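Local coordinates for protein lectin (Cicer arietinum, PDB 4YEH) that binds a magnesium ion through a hemopexin-fold beta-propeller and probably takes part in metal ion transport, at residues Asp21-Leu26 with Val37-Ser42; Phe65-Asn70 with Cys80-Tyr85; Lys127-Phe132 with Ile140-Asn145. All coordinates share one frame; numbering follows the deposited sequence.

Overall arrangement
The three contacts come in series along the chain, contact 1 closing before contact 2 opens and contact 2 before contact 3, and each belongs to a different antiparallel sheet. In the hemopexin fold these sheets are the blades of a four-bladed beta-propeller, here arranged around a magnesium ion held by Asn4, Asp62, Asp118 and Asp171. Contact 1 joins strand 22-27 to the last strand of its blade; contact 2 relates the first and third strands of the next, contact 3 the second and third of the one after. Centres of contacts 1 and 2 are about 17 Å apart. Those of contacts 2 and 3, about 12 Å apart, belong to touching residues; contacts 1 and 3, about 26 Å apart, lie on opposite sides of the chain's centre.

Contact 1 (Asp21-Leu26 with Val37-Ser42); sequences DKYVLL and VLYGPS
Strand 22-26 and segment 37-42 run antiparallel, with Tyr23-Ser42 and Leu25-Tyr39 as hydrogen-bonded pairs, Leu26-Val37 as a non-hydrogen-bonded pair, and a classic beta bulge where Leu38 and Tyr39 both face Leu25. Val24 fills the kink that segment 37-42 makes at Gly40, which has a positive phi (97°), and at the cis peptide before Pro41; its CG1 lies 3.5 Å from Pro41 CB and also packs against Val37 CG1. On the face that carries Tyr23, Leu25, Tyr39 and Ser42, Tyr23 OH comes obliquely to the CD2-CE2 side of the Tyr39 ring, 3.4 Å from CE2, while Tyr23 CE1 lies beside the Ser42 side chain. Leu25 has CG anti to the backbone N (chi1 176°), which sets CG against Leu38 CB at 3.9 Å. Its CB meets Tyr39 CB. The aliphatic start of Lys22 passes beside the Ser42 carbonyl.

Tyr23 and Ser42 exchange both backbone bonds, Tyr23 N to Ser42 O and Ser42 N to Tyr23 O, each 2.9 Å. Leu25 N reaches Tyr39 O in a nearly straight bond of 2.8 Å. At the bulge, Leu25 O takes the N-H of Leu38 at 2.8 Å, with the donor 48° above the carbonyl plane, and a weak bond from Tyr39 N.

Strand 15-19 flanks strand 22-27 across from this segment, bonding to it through Leu17 and Ala15, while the ring of Tyr48 meets Tyr23 and Arg45 of helix 44-47 forms a salt bridge with Asp21.

Contact 2 (Phe65-Asn70 with Cys80-Tyr85); sequences FDTEYN and CARIDY
The ring of Tyr85 lies against the backbone of Asn70, which passes over one face, its carbonyl C 3.6 Å from Tyr85 CE1 and its O offset toward the rim. At the ring edge, Asp66 OD1 approaches the phenol, 3.6 Å from Tyr85 OH, with the carboxylate and ring planes 57° apart. Tyr85 CG sits between its backbone N and carbonyl carbon (chi1 53°), which turns the ring toward the 67-70 loop. Phe7 and Tyr16 also meet this ring, making it part of an aromatic cluster between neighbouring blades.

Asn70 O takes a weak bond from Tyr85 N, at 3.4 Å and bent to 131°, and a CA-H contact from Asp84. The Asp84 carboxylate comes close to the same oxygen without bonding to it. A water donates to Asp84 OD1 at 3.0 Å; its approach to Asn70 ND2 is too short to be certain. The remaining oxygens turn to other partners: Asn70 OD1 to Ser10, and Asp84 OD2 to the backbone N of Ala86.

Earlier on strand 79-84, Arg82 bends at chi3 (-87°) and brings NH1 to 3.6 Å from Thr67 OG1, an oblique approach. The firm partner of NH1 is Glu71, in a salt bridge.

Strand 71-76 lies between strands 63-66 and 79-84 in the sheet; the segments meet past it, where residues 67-70 lead away from the end of strand 63-66 and come to the end of strand 79-84, while strand 93-100 borders Arg82 and Asp84 on the far side.

Contact 3 (Lys127-Phe132 with Ile140-Asn145); sequences KEVYLF and IDYLTN
This is the open end of a beta hairpin, strands 128-133 and 136-141, in the middle of a four-stranded blade. Val129 and Ile140 form the hydrogen-bonded pair: Ile140 N to Val129 O is short and straight (2.8 Å, 169°), whereas Val129 N meets Ile140 O at 3.2 Å from above the carbonyl plane. Glu128 and Asp141 follow as the non-hydrogen-bonded pair, then the pairing fades into a weak bond from Tyr142 N to Lys127 O.

These are the second and third strands of one blade of the hemopexin propeller, within a predicted hemopexin repeat. On the hairpin's apolar face Leu131 CD1 packs at 3.6 Å on Ile140 CG1, and Val129 CG2 touches the Tyr142 ring at its edge, 3.5 Å from CD1. Lys127 CB stands over one face of that ring, a CH-pi contact of 4.2 Å to the centroid; CG packs on Leu143 CB, and the bend at chi2 (-3°) brings CD to Tyr142 OH.

Asp141 OD1 accepts from Thr144 N at 3.0 Å, an Asx motif that shapes the turn after the strand. A water donates to Asp141 OD2 and weakly to Glu128 OE2, lying between the two carboxylates, which probably both carry charge, while Glu128 OE1 pairs with Arg139.

Contact 1 (Asp21-Leu26 with Val37-Ser42)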
loop_
_atom_site.group_PDB
_atom_site.type_symbol
_atom_site.label_atom_id
_atom_site.label_comp_id
_atom_site.label_asym_id
_atom_site.label_seq_id
_atom_site.Cartn_x
_atom_site.Cartn_y
_atom_site.Cartn_z
ATOM N N ASP A 21 -1.197 -15.151 -0.555
ATOM C CA ASP A 21 -2.314 -14.217 -0.391
ATOM C C ASP A 21 -3.504 -14.971 0.243
ATOM O O ASP A 21 -4.686 -14.585 0.094
ATOM C CB ASP A 21 -2.747 -13.692 -1.762
ATOM C CG ASP A 21 -3.252 -14.853 -2.700
ATOM O OD1 ASP A 21 -3.874 -14.560 -3.755
ATOM O OD2 ASP A 21 -2.971 -16.042 -2.342
ATOM N N LYS A 22 -3.186 -16.081 0.916
ATOM C CA LYS A 22 -4.201 -17.014 1.515
ATOM C C LYS A 22 -4.051 -17.166 3.043
ATOM O O LYS A 22 -3.061 -16.773 3.652
ATOM C CB LYS A 22 -4.186 -18.419 0.866
ATOM C CG LYS A 22 -4.703 -18.481 -0.565
ATOM C CD LYS A 22 -5.073 -19.874 -1.012
ATOM C CE LYS A 22 -5.037 -19.972 -2.542
ATOM N NZ LYS A 22 -5.340 -21.369 -3.127
ATOM N N TYR A 23 -5.089 -17.700 3.661
ATOM C CA TYR A 23 -4.992 -17.961 5.068
ATOM C C TYR A 23 -5.657 -19.276 5.391
ATOM O O TYR A 23 -6.416 -19.829 4.576
ATOM C CB TYR A 23 -5.570 -16.797 5.913
ATOM C CG TYR A 23 -7.041 -16.707 6.029
ATOM C CD1 TYR A 23 -7.829 -16.158 4.968
ATOM C CD2 TYR A 23 -7.683 -17.150 7.197
ATOM C CE1 TYR A 23 -9.205 -16.053 5.076
ATOM C CE2 TYR A 23 -9.095 -17.047 7.353
ATOM C CZ TYR A 23 -9.833 -16.488 6.302
ATOM O OH TYR A 23 -11.179 -16.438 6.413
ATOM N N VAL A 24 -5.311 -19.782 6.578
ATOM C CA VAL A 24 -5.998 -20.877 7.219
ATOM C C VAL A 24 -6.227 -20.588 8.716
ATOM O O VAL A 24 -5.496 -19.807 9.314
ATOM C CB VAL A 24 -5.290 -22.213 7.051
ATOM C CG1 VAL A 24 -5.700 -22.866 5.763
ATOM C CG2 VAL A 24 -3.800 -22.084 7.189
ATOM N N LEU A 25 -7.285 -21.180 9.282
ATOM C CA LEU A 25 -7.490 -21.215 10.717
ATOM C C LEU A 25 -7.275 -22.661 11.065
ATOM O O LEU A 25 -7.523 -23.587 10.246
ATOM C CB LEU A 25 -8.896 -20.737 11.078
ATOM C CG LEU A 25 -9.404 -20.767 12.516
ATOM C CD1 LEU A 25 -8.467 -20.125 13.556
ATOM C CD2 LEU A 25 -10.851 -20.280 12.554
ATOM N N LEU A 26 -6.775 -22.851 12.273
ATOM C CA LEU A 26 -6.191 -24.085 12.678
ATOM C C LEU A 26 -6.254 -24.294 14.182
ATOM O O LEU A 26 -5.946 -23.377 14.912
ATOM C CB LEU A 26 -4.759 -24.075 12.169
ATOM C CG LEU A 26 -3.735 -25.027 12.710
ATOM C CD1 LEU A 26 -3.763 -26.411 12.083
ATOM C CD2 LEU A 26 -2.428 -24.353 12.413
ATOM N N VAL A 37 -7.144 -28.228 10.734
ATOM C CA VAL A 37 -7.624 -27.044 10.018
ATOM C C VAL A 37 -9.096 -26.814 10.380
ATOM O O VAL A 37 -9.906 -27.751 10.297
ATOM C CB VAL A 37 -7.543 -27.261 8.492
ATOM C CG1 VAL A 37 -7.757 -25.961 7.758
ATOM C CG2 VAL A 37 -6.219 -27.874 8.094
ATOM N N LEU A 38 -9.431 -25.595 10.791
ATOM C CA LEU A 38 -10.836 -25.205 11.107
ATOM C C LEU A 38 -11.481 -24.448 9.945
ATOM O O LEU A 38 -12.661 -24.633 9.667
ATOM C CB LEU A 38 -10.952 -24.347 12.395
ATOM C CG LEU A 38 -10.562 -25.004 13.732
ATOM C CD1 LEU A 38 -10.637 -23.982 14.867
ATOM C CD2 LEU A 38 -11.359 -26.285 14.088
ATOM N N TYR A 39 -10.722 -23.571 9.294
ATOM C CA TYR A 39 -11.255 -22.799 8.188
ATOM C C TYR A 39 -10.208 -22.637 7.116
ATOM O O TYR A 39 -9.049 -22.247 7.401
ATOM C CB TYR A 39 -11.672 -21.391 8.611
ATOM C CG TYR A 39 -12.615 -20.767 7.603
ATOM C CD1 TYR A 39 -13.964 -21.161 7.535
ATOM C CD2 TYR A 39 -12.157 -19.822 6.678
ATOM C CE1 TYR A 39 -14.824 -20.609 6.580
ATOM C CE2 TYR A 39 -13.013 -19.271 5.746
ATOM C CZ TYR A 39 -14.337 -19.679 5.686
ATOM O OH TYR A 39 -15.181 -19.079 4.769
ATOM N N GLY A 40 -10.627 -22.918 5.890
ATOM C CA GLY A 40 -9.795 -22.684 4.748
ATOM C C GLY A 40 -9.092 -23.920 4.337
ATOM O O GLY A 40 -9.401 -24.986 4.845
ATOM N N PRO A 41 -8.090 -23.792 3.459
ATOM C CA PRO A 41 -7.408 -22.558 3.018
ATOM C C PRO A 41 -8.183 -21.670 2.079
ATOM O O PRO A 41 -8.533 -22.100 0.946
ATOM C CB PRO A 41 -6.134 -23.070 2.305
ATOM C CG PRO A 41 -6.394 -24.474 1.965
ATOM C CD PRO A 41 -7.613 -24.979 2.721
ATOM N N SER A 42 -8.431 -20.442 2.538
ATOM C CA SER A 42 -9.216 -19.438 1.788
ATOM C C SER A 42 -8.400 -18.200 1.316
ATOM O O SER A 42 -7.278 -17.946 1.790
ATOM C CB SER A 42 -10.468 -19.096 2.614
ATOM O OG SER A 42 -10.988 -17.825 2.307
#

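Contact 2 (Phe65-Asn70 with Cys80-Tyr85)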
loop_
_atom_site.group_PDB
_atom_site.type_symbol
_atom_site.label_atom_id
_atom_site.label_comp_id
_atom_site.label_asym_id
_atom_site.label_seq_id
_atom_site.Cartn_x
_atom_site.Cartn_y
_atom_site.Cartn_z
ATOM N N PHE A 65 0.618 -10.066 14.562
ATOM C CA PHE A 65 0.697 -10.444 15.950
ATOM C C PHE A 65 -0.571 -10.203 16.761
ATOM O O PHE A 65 -1.403 -9.309 16.493
ATOM C CB PHE A 65 1.973 -9.911 16.638
ATOM C CG PHE A 65 2.121 -8.410 16.600
ATOM C CD1 PHE A 65 1.739 -7.654 17.687
ATOM C CD2 PHE A 65 2.677 -7.784 15.521
ATOM C CE1 PHE A 65 1.845 -6.306 17.674
ATOM C CE2 PHE A 65 2.837 -6.437 15.521
ATOM C CZ PHE A 65 2.411 -5.695 16.604
ATOM N N ASP A 66 -0.752 -11.055 17.754
ATOM C CA ASP A 66 -1.898 -10.903 18.653
ATOM C C ASP A 66 -1.595 -9.663 19.505
ATOM O O ASP A 66 -0.416 -9.402 19.827
ATOM C CB ASP A 66 -2.063 -12.134 19.553
ATOM C CG ASP A 66 -3.330 -12.028 20.449
ATOM O OD1 ASP A 66 -4.476 -11.925 19.884
ATOM O OD2 ASP A 66 -3.185 -12.097 21.716
ATOM N N THR A 67 -2.615 -8.902 19.886
ATOM C CA THR A 67 -2.410 -7.804 20.829
ATOM C C THR A 67 -3.146 -8.123 22.121
ATOM O O THR A 67 -2.616 -8.798 23.004
ATOM C CB THR A 67 -2.929 -6.469 20.268
ATOM O OG1 THR A 67 -4.271 -6.636 19.794
ATOM C CG2 THR A 67 -2.048 -5.994 19.122
ATOM N N GLU A 68 -4.382 -7.650 22.208
ATOM C CA GLU A 68 -5.373 -8.173 23.157
ATOM C C GLU A 68 -6.770 -8.232 22.577
ATOM O O GLU A 68 -7.029 -7.718 21.475
ATOM C CB GLU A 68 -5.373 -7.414 24.500
ATOM C CG GLU A 68 -4.275 -7.913 25.459
ATOM C CD GLU A 68 -4.818 -8.716 26.678
ATOM O OE1 GLU A 68 -4.195 -9.756 27.038
ATOM O OE2 GLU A 68 -5.847 -8.297 27.323
ATOM N N TYR A 69 -7.632 -8.951 23.304
ATOM C CA TYR A 69 -8.982 -9.306 22.870
ATOM C C TYR A 69 -9.060 -10.114 21.577
ATOM O O TYR A 69 -8.325 -11.132 21.434
ATOM C CB TYR A 69 -9.866 -8.074 22.854
ATOM C CG TYR A 69 -9.989 -7.539 24.262
ATOM C CD1 TYR A 69 -9.273 -6.433 24.660
ATOM C CD2 TYR A 69 -10.756 -8.192 25.205
ATOM C CE1 TYR A 69 -9.324 -5.952 25.959
ATOM C CE2 TYR A 69 -10.864 -7.722 26.519
ATOM C CZ TYR A 69 -10.136 -6.588 26.893
ATOM O OH TYR A 69 -10.214 -6.095 28.178
ATOM N N ASN A 70 -9.949 -9.688 20.677
ATOM C CA ASN A 70 -9.965 -10.188 19.285
ATOM C C ASN A 70 -9.358 -9.214 18.341
ATOM O O ASN A 70 -10.067 -8.786 17.444
ATOM C CB ASN A 70 -11.391 -10.350 18.795
ATOM C CG ASN A 70 -12.157 -11.366 19.560
ATOM O OD1 ASN A 70 -11.611 -12.410 19.955
ATOM N ND2 ASN A 70 -13.431 -11.080 19.771
ATOM N N CYS A 80 0.671 -1.343 7.195
ATOM C CA CYS A 80 0.130 -2.192 8.261
ATOM C C CYS A 80 -1.275 -1.700 8.791
ATOM O O CYS A 80 -1.709 -0.565 8.568
ATOM C CB CYS A 80 1.154 -2.299 9.381
ATOM S SG CYS A 80 1.540 -0.689 10.133
ATOM N N ALA A 81 -1.977 -2.552 9.493
ATOM C CA ALA A 81 -3.271 -2.124 10.038
ATOM C C ALA A 81 -3.597 -2.808 11.376
ATOM O O ALA A 81 -3.175 -3.953 11.603
ATOM C CB ALA A 81 -4.391 -2.370 9.005
ATOM N N ARG A 82 -4.354 -2.162 12.252
ATOM C CA ARG A 82 -4.954 -2.963 13.313
ATOM C C ARG A 82 -6.294 -3.348 12.839
ATOM O O ARG A 82 -7.027 -2.520 12.301
ATOM C CB ARG A 82 -5.084 -2.277 14.696
ATOM C CG ARG A 82 -5.285 -3.250 15.852
ATOM C CD ARG A 82 -5.993 -2.501 16.963
ATOM N NE ARG A 82 -5.026 -1.806 17.857
ATOM C CZ ARG A 82 -4.661 -2.113 19.138
ATOM N NH1 ARG A 82 -5.185 -3.136 19.899
ATOM N NH2 ARG A 82 -3.771 -1.310 19.700
ATOM N N ILE A 83 -6.624 -4.610 13.025
ATOM C CA ILE A 83 -7.934 -5.076 12.704
ATOM C C ILE A 83 -8.486 -5.872 13.881
ATOM O O ILE A 83 -7.764 -6.282 14.789
ATOM C CB ILE A 83 -7.879 -5.958 11.399
ATOM C CG1 ILE A 83 -7.472 -7.423 11.693
ATOM C CG2 ILE A 83 -6.970 -5.302 10.299
ATOM C CD1 ILE A 83 -8.103 -8.395 10.649
ATOM N N ASP A 84 -9.798 -6.030 13.898
ATOM C CA ASP A 84 -10.417 -7.000 14.778
ATOM C C ASP A 84 -10.727 -8.164 13.831
ATOM O O ASP A 84 -11.445 -7.991 12.853
ATOM C CB ASP A 84 -11.722 -6.458 15.365
ATOM C CG ASP A 84 -12.564 -7.542 15.993
ATOM O OD1 ASP A 84 -13.174 -7.300 17.067
ATOM O OD2 ASP A 84 -12.631 -8.655 15.424
ATOM N N TYR A 85 -10.174 -9.347 14.126
ATOM C CA TYR A 85 -10.405 -10.471 13.224
ATOM C C TYR A 85 -11.739 -11.245 13.410
ATOM O O TYR A 85 -12.026 -12.161 12.595
ATOM C CB TYR A 85 -9.232 -11.397 13.203
ATOM C CG TYR A 85 -8.790 -11.857 14.566
ATOM C CD1 TYR A 85 -7.762 -11.181 15.229
ATOM C CD2 TYR A 85 -9.346 -12.943 15.182
ATOM C CE1 TYR A 85 -7.333 -11.593 16.465
ATOM C CE2 TYR A 85 -8.892 -13.349 16.417
ATOM C CZ TYR A 85 -7.899 -12.676 17.050
ATOM O OH TYR A 85 -7.440 -13.068 18.290
HETATM O O HOH W 1 -14.648 -9.757 18.010
#

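Contact 3 (Lys127-Phe132 with Ile140-Asn145)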
loop_
_atom_site.group_PDB
_atom_site.type_symbol
_atom_site.label_atom_id
_atom_site.label_comp_id
_atom_site.label_asym_id
_atom_site.label_seq_id
_atom_site.Cartn_x
_atom_site.Cartn_y
_atom_site.Cartn_z
ATOM N N LYS A 127 1.789 -5.567 27.568
ATOM C CA LYS A 127 1.478 -5.198 26.162
ATOM C C LYS A 127 2.710 -5.270 25.286
ATOM O O LYS A 127 2.959 -4.473 24.469
ATOM C CB LYS A 127 0.879 -3.797 26.035
ATOM C CG LYS A 127 -0.562 -3.593 26.390
ATOM C CD LYS A 127 -1.286 -4.865 26.775
ATOM C CE LYS A 127 -2.667 -4.644 27.355
ATOM N NZ LYS A 127 -3.076 -5.791 28.182
ATOM N N GLU A 128 3.518 -6.241 25.525
ATOM C CA GLU A 128 4.788 -6.257 24.842
ATOM C C GLU A 128 4.712 -7.245 23.690
ATOM O O GLU A 128 4.045 -8.313 23.786
ATOM C CB GLU A 128 5.937 -6.645 25.788
ATOM C CG GLU A 128 6.239 -5.578 26.829
ATOM C CD GLU A 128 7.525 -5.806 27.670
ATOM O OE1 GLU A 128 8.413 -6.674 27.366
ATOM O OE2 GLU A 128 7.609 -5.108 28.722
ATOM N N VAL A 129 5.417 -6.872 22.620
ATOM C CA VAL A 129 5.548 -7.688 21.415
ATOM C C VAL A 129 6.981 -7.783 20.938
ATOM O O VAL A 129 7.747 -6.800 21.054
ATOM C CB VAL A 129 4.627 -7.168 20.314
ATOM C CG1 VAL A 129 4.624 -8.112 19.132
ATOM C CG2 VAL A 129 3.233 -7.075 20.872
ATOM N N TYR A 130 7.372 -8.971 20.497
ATOM C CA TYR A 130 8.684 -9.190 19.806
ATOM C C TYR A 130 8.551 -9.266 18.265
ATOM O O TYR A 130 7.689 -9.956 17.738
ATOM C CB TYR A 130 9.429 -10.453 20.315
ATOM C CG TYR A 130 9.782 -10.445 21.789
ATOM C CD1 TYR A 130 11.037 -10.088 22.207
ATOM C CD2 TYR A 130 8.854 -10.827 22.758
ATOM C CE1 TYR A 130 11.375 -10.087 23.547
ATOM C CE2 TYR A 130 9.159 -10.825 24.106
ATOM C CZ TYR A 130 10.408 -10.443 24.510
ATOM O OH TYR A 130 10.683 -10.456 25.874
ATOM N N LEU A 131 9.437 -8.586 17.551
ATOM C CA LEU A 131 9.384 -8.539 16.113
ATOM C C LEU A 131 10.742 -8.836 15.466
ATOM O O LEU A 131 11.753 -8.425 15.952
ATOM C CB LEU A 131 8.829 -7.187 15.610
ATOM C CG LEU A 131 7.539 -6.732 16.268
ATOM C CD1 LEU A 131 7.776 -5.827 17.475
ATOM C CD2 LEU A 131 6.727 -6.003 15.190
ATOM N N PHE A 132 10.727 -9.497 14.314
ATOM C CA PHE A 132 11.928 -9.901 13.620
ATOM C C PHE A 132 11.929 -9.426 12.177
ATOM O O PHE A 132 10.920 -9.572 11.415
ATOM C CB PHE A 132 12.015 -11.396 13.666
ATOM C CG PHE A 132 11.773 -11.949 15.030
ATOM C CD1 PHE A 132 12.807 -12.022 15.923
ATOM C CD2 PHE A 132 10.529 -12.373 15.424
ATOM C CE1 PHE A 132 12.626 -12.523 17.183
ATOM C CE2 PHE A 132 10.335 -12.890 16.688
ATOM C CZ PHE A 132 11.392 -12.961 17.576
ATOM N N ILE A 140 8.858 -4.309 21.613
ATOM C CA ILE A 140 8.039 -3.120 21.731
ATOM C C ILE A 140 6.979 -3.114 22.808
ATOM O O ILE A 140 6.764 -4.091 23.449
ATOM C CB ILE A 140 7.469 -2.712 20.392
ATOM C CG1 ILE A 140 6.283 -3.637 19.952
ATOM C CG2 ILE A 140 8.610 -2.540 19.445
ATOM C CD1 ILE A 140 5.551 -3.186 18.691
ATOM N N ASP A 141 6.368 -1.973 23.037
ATOM C CA ASP A 141 5.125 -1.928 23.751
ATOM C C ASP A 141 4.324 -1.235 22.738
ATOM O O ASP A 141 4.655 -0.096 22.349
ATOM C CB ASP A 141 5.199 -1.081 25.007
ATOM C CG ASP A 141 3.943 -1.213 25.881
ATOM O OD1 ASP A 141 2.891 -0.708 25.430
ATOM O OD2 ASP A 141 4.009 -1.816 26.995
ATOM N N TYR A 142 3.286 -1.919 22.271
ATOM C CA TYR A 142 2.374 -1.337 21.303
ATOM C C TYR A 142 1.373 -0.352 21.899
ATOM O O TYR A 142 0.901 0.497 21.186
ATOM C CB TYR A 142 1.607 -2.447 20.573
ATOM C CG TYR A 142 0.616 -3.281 21.375
ATOM C CD1 TYR A 142 0.916 -4.568 21.764
ATOM C CD2 TYR A 142 -0.662 -2.804 21.673
ATOM C CE1 TYR A 142 -0.020 -5.332 22.472
ATOM C CE2 TYR A 142 -1.566 -3.556 22.395
ATOM C CZ TYR A 142 -1.246 -4.820 22.756
ATOM O OH TYR A 142 -2.189 -5.588 23.420
ATOM N N LEU A 143 0.999 -0.529 23.164
ATOM C CA LEU A 143 0.076 0.377 23.855
ATOM C C LEU A 143 0.695 1.793 24.072
ATOM O O LEU A 143 0.013 2.758 23.857
ATOM C CB LEU A 143 -0.515 -0.253 25.138
ATOM C CG LEU A 143 -1.136 0.508 26.308
ATOM C CD1 LEU A 143 -2.667 0.658 26.277
ATOM C CD2 LEU A 143 -0.709 -0.059 27.695
ATOM N N THR A 144 1.974 1.924 24.433
ATOM C CA THR A 144 2.588 3.280 24.631
ATOM C C THR A 144 3.454 3.635 23.454
ATOM O O THR A 144 4.067 4.706 23.445
ATOM C CB THR A 144 3.453 3.417 25.924
ATOM O OG1 THR A 144 4.596 2.556 25.836
ATOM C CG2 THR A 144 2.686 2.984 27.163
ATOM N N ASN A 145 3.456 2.777 22.444
ATOM C CA ASN A 145 4.112 2.997 21.147
ATOM C C ASN A 145 5.578 3.290 21.291
ATOM O O ASN A 145 6.099 4.270 20.893
ATOM C CB ASN A 145 3.374 4.020 20.310
ATOM C CG ASN A 145 3.183 3.609 18.882
ATOM O OD1 ASN A 145 3.788 2.749 18.412
ATOM N ND2 ASN A 145 2.355 4.281 18.212
HETATM O O HOH W 2 4.459 -3.632 29.022
#